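Local coordinates for DNA-dependent metalloprotease SPRTN (Homo sapiens, PDB 6MDW), which cleaves proteins covalently cross-linked to DNA, acting as a DNA-dependent zinc metalloendopeptidase during DNA synthesis to preserve genome integrity, at residues E92-H95 against A96-V100. Sequence-based numbering, arbitrary orientation.
Sequences EMIH and AYLFV. With ZN (zinc ion), chain F.
A96 N donates to E92 O at 2.9 Å, the first of four consecutive i to i+4 backbone bonds that tie 92-95 to 96-100 as successive turns near the end of helix 82-100. Y97 N to M93 O, L98 N to I94 O and F99 N to H95 O follow, with N to O distances of 2.8 to 3.0 Å. Over the four bonds the N-H...O angles run from 152° to 166°, as expected of regular alpha-helix.

Apolar contact is sparse: I94 CG2 approaches L98 CD1 at 4.3 Å on one flank of the helix, where helix 112-125 packs against both side chains. The Y97 ring, its CG anti to the backbone N, leads away from 92-95 to lie against W38 and H117, and its hydroxyl is hydrogen-bonded to Q40.

Within 92-100 the metal ligand is H95. With CG anti to its carbonyl carbon (chi1 -74°), the H95 ring reaches back along the helix, and NE2 meets zinc at 2.1 Å. H110 is the third protein ligand, beside H95 and H91, and E92 is the active-site glutamate. H91 and H95, one turn apart and bracketing that glutamate, form the HExxH zinc-binding motif of the SprT-like protease domain.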
loop_
_atom_site.group_PDB
_atom_site.type_symbol
_atom_site.label_atom_id
_atom_site.label_comp_id
_atom_site.label_asym_id
_atom_site.label_seq_id
_atom_site.Cartn_x
_atom_site.Cartn_y
_atom_site.Cartn_z
ATOM N N GLU A 92 -0.401 4.449 -1.470
ATOM C CA GLU A 92 -0.313 4.257 -0.037
ATOM C C GLU A 92 -0.401 5.590 0.716
ATOM O O GLU A 92 -1.009 5.670 1.772
ATOM C CB GLU A 92 0.978 3.536 0.369
ATOM C CG GLU A 92 1.126 2.149 -0.241
ATOM C CD GLU A 92 -0.066 1.249 -0.038
ATOM O OE1 GLU A 92 -0.762 1.327 0.999
ATOM O OE2 GLU A 92 -0.322 0.448 -0.975
ATOM N N MET A 93 0.220 6.640 0.168
ATOM C CA MET A 93 0.160 7.950 0.842
ATOM C C MET A 93 -1.257 8.519 0.885
ATOM O O MET A 93 -1.590 9.234 1.845
ATOM C CB MET A 93 1.137 8.906 0.164
ATOM C CG MET A 93 2.613 8.535 0.417
ATOM S SD MET A 93 3.812 9.629 -0.413
ATOM C CE MET A 93 3.675 11.087 0.623
ATOM N N ILE A 94 -2.093 8.192 -0.100
ATOM C CA ILE A 94 -3.488 8.609 -0.050
ATOM C C ILE A 94 -4.186 7.909 1.115
ATOM O O ILE A 94 -4.868 8.524 1.917
ATOM C CB ILE A 94 -4.227 8.341 -1.373
ATOM C CG1 ILE A 94 -3.629 9.180 -2.508
ATOM C CG2 ILE A 94 -5.685 8.656 -1.177
ATOM C CD1 ILE A 94 -4.165 8.789 -3.849
ATOM N N HIS A 95 -3.989 6.596 1.244
ATOM C CA HIS A 95 -4.547 5.895 2.415
ATOM C C HIS A 95 -4.043 6.549 3.702
ATOM O O HIS A 95 -4.804 6.747 4.664
ATOM C CB HIS A 95 -4.152 4.416 2.402
ATOM C CG HIS A 95 -4.866 3.560 1.399
ATOM N ND1 HIS A 95 -6.248 3.522 1.242
ATOM C CD2 HIS A 95 -4.358 2.665 0.522
ATOM C CE1 HIS A 95 -6.526 2.637 0.283
ATOM N NE2 HIS A 95 -5.387 2.110 -0.186
ATOM N N ALA A 96 -2.755 6.833 3.767
ATOM C CA ALA A 96 -2.187 7.455 4.970
ATOM C C ALA A 96 -2.864 8.818 5.221
ATOM O O ALA A 96 -3.148 9.168 6.360
ATOM C CB ALA A 96 -0.703 7.607 4.822
ATOM N N TYR A 97 -3.042 9.626 4.167
ATOM C CA TYR A 97 -3.631 10.940 4.343
ATOM C C TYR A 97 -5.048 10.834 4.900
ATOM O O TYR A 97 -5.428 11.627 5.779
ATOM C CB TYR A 97 -3.652 11.696 3.013
ATOM C CG TYR A 97 -4.176 13.105 3.157
ATOM C CD1 TYR A 97 -3.322 14.109 3.534
ATOM C CD2 TYR A 97 -5.491 13.424 2.888
ATOM C CE1 TYR A 97 -3.759 15.415 3.683
ATOM C CE2 TYR A 97 -5.958 14.718 3.066
ATOM C CZ TYR A 97 -5.075 15.715 3.434
ATOM O OH TYR A 97 -5.532 17.008 3.623
ATOM N N LEU A 98 -5.856 9.900 4.382
ATOM C CA LEU A 98 -7.218 9.724 4.866
ATOM C C LEU A 98 -7.212 9.274 6.325
ATOM O O LEU A 98 -8.067 9.697 7.095
ATOM C CB LEU A 98 -7.988 8.772 3.951
ATOM C CG LEU A 98 -8.184 9.268 2.524
ATOM C CD1 LEU A 98 -8.889 8.226 1.684
ATOM C CD2 LEU A 98 -8.986 10.556 2.493
ATOM N N PHE A 99 -6.222 8.482 6.733
ATOM C CA PHE A 99 -6.101 8.071 8.130
ATOM C C PHE A 99 -5.755 9.284 9.016
ATOM O O PHE A 99 -6.431 9.523 10.065
ATOM C CB PHE A 99 -5.082 6.931 8.298
ATOM C CG PHE A 99 -4.721 6.683 9.740
ATOM C CD1 PHE A 99 -5.589 5.982 10.562
ATOM C CD2 PHE A 99 -3.551 7.186 10.281
ATOM C CE1 PHE A 99 -5.265 5.755 11.891
ATOM C CE2 PHE A 99 -3.233 6.964 11.612
ATOM C CZ PHE A 99 -4.099 6.265 12.413
ATOM N N VAL A 100 -4.720 10.046 8.651
ATOM C CA VAL A 100 -4.133 11.173 9.418
ATOM C C VAL A 100 -5.216 12.231 9.640
ATOM O O VAL A 100 -5.197 12.974 10.628
ATOM C CB VAL A 100 -2.941 11.816 8.667
ATOM C CG1 VAL A 100 -2.533 13.171 9.244
ATOM C CG2 VAL A 100 -1.736 10.898 8.584
HETATM ZN ZN ZN F . -5.300 0.544 -1.580
#